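PDB 3LSO: putative membrane anchored protein from Corynebacterium diphtheriae, which is of unknown function but is probably displayed at the cell surface, held to the membrane by a transmembrane helix. Local coordinates for residues I253-R265 and P276-L288. Residues are numbered along the deposited sequence; the frame is centred on the assembly and turned at random.
Sequences IFDTSGSKTITAR and PDGETIIPVVTEL
Val-284 lays its CG2 methyl over one face of the Phe-254 ring, 3.8 Å from that methyl to the ring centroid, a CH-pi contact displaced toward the CD1 and CE1 rim. At the ring's edge, more loosely, comes CD1 of Ile-282. The methyl can face the ring because CG1 of Val-284 stands anti to the backbone N (chi1 171°), which leaves CG2 beside that nitrogen. Lys-260 packs its CG against the same methyl, then bends so that NZ reaches back to Thr-256 OG1. Farther along this face CD1 of Ile-282 meets CG1 of Ile-262 at 3.7 Å.

At the far end two flat groups meet, the guanidinium of Arg-265 and the carboxylate of Asp-277, in a two-pronged, side-on salt bridge, NE to OD1 at 2.8 Å and NH2 to OD2 at 2.6 Å, both oxygens approached on their syn sides. OD1 lies in the guanidinium plane at its edge; the two planes are turned 33° apart, and NH1 donates a hydrogen bond to the carbonyl O of Pro-462. On the opposite face of the sheet from Ile-262 and Ile-282, Thr-263 OG1 donates to Glu-279 OE2 at 2.8 Å from above the carboxylate plane, and His-233 NE2 also binds that oxygen. Thr-261 rests its CG2 against the same carboxylate.

Between these ends strands 258-265 and 278-285 run antiparallel, with hydrogen-bonded pairs at Lys-260 with Ile-282, Ile-262 with Thr-280 and Ala-264 with Gly-278. Together they form a beta hairpin with a ten-residue connection, within a mixed five-stranded sheet. Strand 226-231 flanks strand 258-267, and short strand 203-204 runs parallel beside 278-285. Val-209 and Ile-211 of strand 208-214 pack onto Phe-254 and Ile-282, while Ile-426 of strand 425-435 touches Pro-283 and Val-285.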
ATOM      1  N   ILE B 253     -15.199 -19.185  -7.634  1.00 30.25           N
ATOM      2  CA  ILE B 253     -15.012 -20.482  -6.992  1.00 29.81           C
ATOM      3  C   ILE B 253     -13.708 -21.089  -7.491  1.00 29.80           C
ATOM      4  O   ILE B 253     -13.562 -21.310  -8.680  1.00 30.69           O
ATOM      5  CB  ILE B 253     -16.205 -21.429  -7.297  1.00 29.65           C
ATOM      6  CG1 ILE B 253     -17.515 -20.822  -6.768  1.00 29.55           C
ATOM      7  CG2 ILE B 253     -15.958 -22.797  -6.708  1.00 28.46           C
ATOM      8  CD1 ILE B 253     -18.807 -21.442  -7.325  1.00 28.33           C
ATOM      9  N   PHE B 254     -12.756 -21.356  -6.611  1.00 29.20           N
ATOM     10  CA  PHE B 254     -11.508 -21.935  -7.079  1.00 28.96           C
ATOM     11  C   PHE B 254     -11.602 -23.440  -7.293  1.00 29.39           C
ATOM     12  O   PHE B 254     -12.379 -24.132  -6.637  1.00 29.30           O
ATOM     13  CB  PHE B 254     -10.378 -21.617  -6.118  1.00 28.71           C
ATOM     14  CG  PHE B 254     -10.027 -20.164  -6.069  1.00 28.28           C
ATOM     15  CD1 PHE B 254     -10.432 -19.376  -4.997  1.00 27.86           C
ATOM     16  CD2 PHE B 254      -9.287 -19.575  -7.091  1.00 28.54           C
ATOM     17  CE1 PHE B 254     -10.113 -18.033  -4.938  1.00 26.58           C
ATOM     18  CE2 PHE B 254      -8.964 -18.218  -7.039  1.00 28.25           C
ATOM     19  CZ  PHE B 254      -9.375 -17.452  -5.963  1.00 27.36           C
ATOM     20  N   ASP B 255     -10.790 -23.949  -8.211  1.00 29.74           N
ATOM     21  CA  ASP B 255     -10.776 -25.376  -8.501  1.00 29.65           C
ATOM     22  C   ASP B 255      -9.654 -26.093  -7.780  1.00 29.22           C
ATOM     23  O   ASP B 255      -9.838 -27.207  -7.331  1.00 29.55           O
ATOM     24  CB  ASP B 255     -10.593 -25.585  -9.990  1.00 30.48           C
ATOM     25  CG  ASP B 255     -11.815 -25.202 -10.784  1.00 31.28           C
ATOM     26  OD1 ASP B 255     -12.890 -25.752 -10.454  1.00 31.34           O
ATOM     27  OD2 ASP B 255     -11.683 -24.376 -11.731  1.00 31.45           O
ATOM     28  N   THR B 256      -8.495 -25.440  -7.673  1.00 28.56           N
ATOM     29  CA  THR B 256      -7.260 -26.039  -7.160  1.00 27.43           C
ATOM     30  C   THR B 256      -6.605 -25.085  -6.167  1.00 27.04           C
ATOM     31  O   THR B 256      -6.730 -23.869  -6.310  1.00 27.05           O
ATOM     32  CB  THR B 256      -6.240 -26.267  -8.319  1.00 27.58           C
ATOM     33  OG1 THR B 256      -6.008 -25.035  -9.008  1.00 26.60           O
ATOM     34  CG2 THR B 256      -6.744 -27.314  -9.329  1.00 27.38           C
ATOM     35  N   SER B 257      -5.895 -25.612  -5.177  1.00 26.13           N
ATOM     36  CA  SER B 257      -5.154 -24.747  -4.262  1.00 25.61           C
ATOM     37  C   SER B 257      -3.917 -24.117  -4.937  1.00 25.82           C
ATOM     38  O   SER B 257      -3.470 -24.578  -5.997  1.00 25.62           O
ATOM     39  CB  SER B 257      -4.807 -25.467  -2.939  1.00 25.42           C
ATOM     40  OG  SER B 257      -3.801 -26.445  -3.078  1.00 23.87           O
ATOM     41  N   GLY B 258      -3.399 -23.053  -4.316  1.00 25.77           N
ATOM     42  CA  GLY B 258      -2.240 -22.284  -4.793  1.00 26.12           C
ATOM     43  C   GLY B 258      -2.286 -20.808  -4.378  1.00 26.44           C
ATOM     44  O   GLY B 258      -3.302 -20.335  -3.877  1.00 26.78           O
ATOM     45  N   SER B 259      -1.185 -20.076  -4.563  1.00 26.42           N
ATOM     46  CA  SER B 259      -1.231 -18.620  -4.497  1.00 25.84           C
ATOM     47  C   SER B 259      -1.911 -18.169  -5.755  1.00 25.89           C
ATOM     48  O   SER B 259      -1.391 -18.365  -6.851  1.00 26.54           O
ATOM     49  CB  SER B 259       0.152 -18.006  -4.433  1.00 25.22           C
ATOM     50  OG  SER B 259       0.746 -18.298  -3.193  1.00 26.16           O
ATOM     51  N   LYS B 260      -3.086 -17.589  -5.597  1.00 25.60           N
ATOM     52  CA  LYS B 260      -3.835 -17.084  -6.716  1.00 25.95           C
ATOM     53  C   LYS B 260      -3.620 -15.582  -6.838  1.00 26.62           C
ATOM     54  O   LYS B 260      -3.613 -14.869  -5.837  1.00 27.41           O
ATOM     55  CB  LYS B 260      -5.300 -17.434  -6.529  1.00 25.59           C
ATOM     56  CG  LYS B 260      -5.495 -18.932  -6.252  1.00 26.17           C
ATOM     57  CD  LYS B 260      -5.499 -19.750  -7.533  1.00 25.39           C
ATOM     58  CE  LYS B 260      -5.547 -21.217  -7.239  1.00 25.59           C
ATOM     59  NZ  LYS B 260      -5.236 -22.024  -8.460  1.00 26.98           N
ATOM     60  N   THR B 261      -3.397 -15.107  -8.061  1.00 27.23           N
ATOM     61  CA  THR B 261      -3.145 -13.694  -8.320  1.00 27.36           C
ATOM     62  C   THR B 261      -4.420 -13.072  -8.851  1.00 27.51           C
ATOM     63  O   THR B 261      -4.917 -13.452  -9.907  1.00 27.90           O
ATOM     64  CB  THR B 261      -2.039 -13.519  -9.348  1.00 27.05           C
ATOM     65  OG1 THR B 261      -0.797 -13.976  -8.797  1.00 29.53           O
ATOM     66  CG2 THR B 261      -1.868 -12.097  -9.660  1.00 27.91           C
ATOM     67  N   ILE B 262      -4.968 -12.137  -8.093  1.00 27.63           N
ATOM     68  CA  ILE B 262      -6.164 -11.444  -8.509  1.00 27.41           C
ATOM     69  C   ILE B 262      -5.746 -10.091  -9.036  1.00 28.49           C
ATOM     70  O   ILE B 262      -4.938  -9.377  -8.410  1.00 28.19           O
ATOM     71  CB  ILE B 262      -7.150 -11.269  -7.346  1.00 27.24           C
ATOM     72  CG1 ILE B 262      -7.340 -12.592  -6.589  1.00 27.01           C
ATOM     73  CG2 ILE B 262      -8.484 -10.729  -7.836  1.00 25.28           C
ATOM     74  CD1 ILE B 262      -7.840 -13.757  -7.461  1.00 26.97           C
ATOM     75  N   THR B 263      -6.285  -9.750 -10.206  1.00 29.33           N
ATOM     76  CA  THR B 263      -6.008  -8.468 -10.822  1.00 29.88           C
ATOM     77  C   THR B 263      -7.329  -7.799 -11.130  1.00 30.68           C
ATOM     78  O   THR B 263      -8.279  -8.467 -11.579  1.00 31.75           O
ATOM     79  CB  THR B 263      -5.146  -8.630 -12.076  1.00 29.75           C
ATOM     80  OG1 THR B 263      -3.955  -9.361 -11.732  1.00 29.76           O
ATOM     81  CG2 THR B 263      -4.745  -7.271 -12.623  1.00 29.54           C
ATOM     82  N   ALA B 264      -7.404  -6.500 -10.836  1.00 30.64           N
ATOM     83  CA  ALA B 264      -8.574  -5.680 -11.144  1.00 30.79           C
ATOM     84  C   ALA B 264      -8.130  -4.599 -12.099  1.00 31.09           C
ATOM     85  O   ALA B 264      -7.068  -3.975 -11.897  1.00 31.25           O
ATOM     86  CB  ALA B 264      -9.146  -5.056  -9.888  1.00 30.47           C
ATOM     87  N   ARG B 265      -8.940  -4.383 -13.136  1.00 31.01           N
ATOM     88  CA  ARG B 265      -8.609  -3.456 -14.209  1.00 31.06           C
ATOM     89  C   ARG B 265      -9.820  -2.601 -14.524  1.00 31.44           C
ATOM     90  O   ARG B 265     -10.908  -3.124 -14.771  1.00 31.67           O
ATOM     91  CB  ARG B 265      -8.173  -4.223 -15.454  1.00 30.64           C
ATOM     92  CG  ARG B 265      -8.163  -3.375 -16.706  1.00 31.01           C
ATOM     93  CD  ARG B 265      -7.409  -4.017 -17.847  1.00 30.72           C
ATOM     94  NE  ARG B 265      -5.977  -4.013 -17.589  1.00 31.84           N
ATOM     95  CZ  ARG B 265      -5.082  -4.651 -18.333  1.00 32.27           C
ATOM     96  NH1 ARG B 265      -5.470  -5.335 -19.399  1.00 32.74           N
ATOM     97  NH2 ARG B 265      -3.796  -4.605 -18.012  1.00 31.92           N
ATOM     98  N   PRO B 276      -3.673   2.481 -13.427  1.00 30.34           N
ATOM     99  CA  PRO B 276      -2.920   1.264 -13.276  1.00 30.64           C
ATOM    100  C   PRO B 276      -3.832   0.185 -12.712  1.00 30.94           C
ATOM    101  O   PRO B 276      -4.808   0.507 -12.023  1.00 30.76           O
ATOM    102  CB  PRO B 276      -1.861   1.653 -12.249  1.00 30.75           C
ATOM    103  CG  PRO B 276      -1.722   3.111 -12.412  1.00 30.01           C
ATOM    104  CD  PRO B 276      -3.106   3.567 -12.612  1.00 30.11           C
ATOM    105  N   ASP B 277      -3.519  -1.072 -13.030  1.00 31.04           N
ATOM    106  CA  ASP B 277      -4.226  -2.222 -12.481  1.00 31.17           C
ATOM    107  C   ASP B 277      -3.878  -2.404 -11.006  1.00 31.23           C
ATOM    108  O   ASP B 277      -2.757  -2.127 -10.581  1.00 31.06           O
ATOM    109  CB  ASP B 277      -3.830  -3.508 -13.224  1.00 31.45           C
ATOM    110  CG  ASP B 277      -4.188  -3.493 -14.729  1.00 32.35           C
ATOM    111  OD1 ASP B 277      -5.286  -3.007 -15.120  1.00 33.31           O
ATOM    112  OD2 ASP B 277      -3.360  -4.010 -15.522  1.00 31.18           O
ATOM    113  N   GLY B 278      -4.842  -2.881 -10.229  1.00 31.48           N
ATOM    114  CA  GLY B 278      -4.566  -3.328  -8.863  1.00 31.68           C
ATOM    115  C   GLY B 278      -4.390  -4.836  -8.791  1.00 31.42           C
ATOM    116  O   GLY B 278      -5.145  -5.556  -9.425  1.00 31.31           O
ATOM    117  N   GLU B 279      -3.390  -5.309  -8.042  1.00 31.36           N
ATOM    118  CA  GLU B 279      -3.190  -6.747  -7.845  1.00 31.82           C
ATOM    119  C   GLU B 279      -3.122  -7.109  -6.396  1.00 31.57           C
ATOM    120  O   GLU B 279      -2.602  -6.350  -5.593  1.00 32.10           O
ATOM    121  CB  GLU B 279      -1.919  -7.266  -8.547  1.00 31.89           C
ATOM    122  CG  GLU B 279      -2.216  -7.925  -9.880  1.00 33.44           C
ATOM    123  CD  GLU B 279      -1.045  -8.646 -10.545  1.00 36.46           C
ATOM    124  OE1 GLU B 279      -0.012  -8.995  -9.905  1.00 37.67           O
ATOM    125  OE2 GLU B 279      -1.185  -8.884 -11.760  1.00 37.29           O
ATOM    126  N   THR B 280      -3.632  -8.287  -6.065  1.00 31.48           N
ATOM    127  CA  THR B 280      -3.350  -8.902  -4.763  1.00 31.10           C
ATOM    128  C   THR B 280      -3.145 -10.434  -4.918  1.00 30.78           C
ATOM    129  O   THR B 280      -3.402 -10.997  -5.994  1.00 31.00           O
ATOM    130  CB  THR B 280      -4.432  -8.509  -3.702  1.00 31.01           C
ATOM    131  OG1 THR B 280      -3.889  -8.600  -2.382  1.00 31.68           O
ATOM    132  CG2 THR B 280      -5.647  -9.395  -3.791  1.00 31.33           C
ATOM    133  N   ILE B 281      -2.678 -11.102  -3.869  1.00 30.09           N
ATOM    134  CA  ILE B 281      -2.468 -12.527  -3.939  1.00 30.01           C
ATOM    135  C   ILE B 281      -3.259 -13.202  -2.856  1.00 30.06           C
ATOM    136  O   ILE B 281      -3.133 -12.815  -1.702  1.00 31.13           O
ATOM    137  CB  ILE B 281      -0.984 -12.862  -3.767  1.00 30.20           C
ATOM    138  CG1 ILE B 281      -0.204 -12.364  -4.981  1.00 30.20           C
ATOM    139  CG2 ILE B 281      -0.791 -14.375  -3.579  1.00 30.16           C
ATOM    140  CD1 ILE B 281       1.262 -12.710  -4.971  1.00 33.22           C
ATOM    141  N   ILE B 282      -4.058 -14.208  -3.205  1.00 29.77           N
ATOM    142  CA  ILE B 282      -4.801 -14.978  -2.214  1.00 29.62           C
ATOM    143  C   ILE B 282      -4.288 -16.395  -2.136  1.00 29.34           C
ATOM    144  O   ILE B 282      -4.311 -17.112  -3.130  1.00 29.05           O
ATOM    145  CB  ILE B 282      -6.251 -15.157  -2.580  1.00 29.81           C
ATOM    146  CG1 ILE B 282      -6.962 -13.824  -2.721  1.00 32.05           C
ATOM    147  CG2 ILE B 282      -6.971 -15.964  -1.485  1.00 30.54           C
ATOM    148  CD1 ILE B 282      -8.387 -13.999  -3.302  1.00 34.78           C
ATOM    149  N   PRO B 283      -3.870 -16.829  -0.945  1.00 29.02           N
ATOM    150  CA  PRO B 283      -3.491 -18.202  -0.832  1.00 29.21           C
ATOM    151  C   PRO B 283      -4.743 -19.038  -0.745  1.00 29.51           C
ATOM    152  O   PRO B 283      -5.572 -18.810   0.136  1.00 30.20           O
ATOM    153  CB  PRO B 283      -2.760 -18.251   0.512  1.00 29.06           C
ATOM    154  CG  PRO B 283      -2.670 -16.849   0.974  1.00 29.05           C
ATOM    155  CD  PRO B 283      -3.779 -16.146   0.348  1.00 28.88           C
ATOM    156  N   VAL B 284      -4.888 -19.999  -1.644  1.00 29.48           N
ATOM    157  CA  VAL B 284      -6.021 -20.886  -1.582  1.00 29.82           C
ATOM    158  C   VAL B 284      -5.570 -22.279  -1.177  1.00 31.12           C
ATOM    159  O   VAL B 284      -4.663 -22.841  -1.764  1.00 31.96           O
ATOM    160  CB  VAL B 284      -6.768 -20.872  -2.891  1.00 29.34           C
ATOM    161  CG1 VAL B 284      -7.808 -21.934  -2.925  1.00 29.16           C
ATOM    162  CG2 VAL B 284      -7.423 -19.545  -3.049  1.00 28.83           C
ATOM    163  N   VAL B 285      -6.195 -22.822  -0.147  1.00 32.22           N
ATOM    164  CA  VAL B 285      -5.791 -24.098   0.422  1.00 33.47           C
ATOM    165  C   VAL B 285      -6.904 -25.129   0.176  1.00 35.10           C
ATOM    166  O   VAL B 285      -8.056 -24.742  -0.066  1.00 35.40           O
ATOM    167  CB  VAL B 285      -5.537 -23.935   1.940  1.00 33.25           C
ATOM    168  CG1 VAL B 285      -4.270 -23.142   2.196  1.00 32.14           C
ATOM    169  CG2 VAL B 285      -6.714 -23.236   2.603  1.00 32.52           C
ATOM    170  N   THR B 286      -6.578 -26.423   0.254  1.00 36.79           N
ATOM    171  CA  THR B 286      -7.578 -27.493   0.047  1.00 38.49           C
ATOM    172  C   THR B 286      -8.724 -27.475   1.078  1.00 39.65           C
ATOM    173  O   THR B 286      -9.870 -27.153   0.751  1.00 39.89           O
ATOM    174  CB  THR B 286      -6.905 -28.870   0.046  1.00 38.63           C
ATOM    175  OG1 THR B 286      -5.871 -28.868  -0.943  1.00 39.29           O
ATOM    176  CG2 THR B 286      -7.922 -29.982  -0.260  1.00 38.22           C
ATOM    177  N   GLU B 287      -8.398 -27.830   2.316  1.00 40.97           N
ATOM    178  CA  GLU B 287      -9.324 -27.736   3.442  1.00 41.71           C
ATOM    179  C   GLU B 287      -8.563 -26.982   4.542  1.00 41.00           C
ATOM    180  O   GLU B 287      -7.327 -27.106   4.678  1.00 40.57           O
ATOM    181  CB  GLU B 287      -9.721 -29.162   3.909  1.00 42.69           C
ATOM    182  CG  GLU B 287     -10.988 -29.327   4.800  1.00 45.84           C
ATOM    183  CD  GLU B 287     -11.076 -30.729   5.481  1.00 51.14           C
ATOM    184  OE1 GLU B 287     -10.435 -31.713   5.003  1.00 51.73           O
ATOM    185  OE2 GLU B 287     -11.789 -30.841   6.515  1.00 52.98           O
ATOM    186  N   LEU B 288      -9.297 -26.180   5.301  1.00 39.97           N
ATOM    187  CA  LEU B 288      -8.758 -25.603   6.507  1.00 38.93           C
ATOM    188  C   LEU B 288      -9.568 -26.079   7.709  1.00 38.04           C
ATOM    189  O   LEU B 288     -10.732 -25.690   7.885  1.00 38.27           O
ATOM    190  CB  LEU B 288      -8.766 -24.080   6.421  1.00 39.21           C
ATOM    191  CG  LEU B 288      -8.181 -23.358   7.651  1.00 40.57           C
ATOM    192  CD1 LEU B 288      -6.644 -23.457   7.772  1.00 40.79           C
ATOM    193  CD2 LEU B 288      -8.624 -21.893   7.669  1.00 41.74           C
TER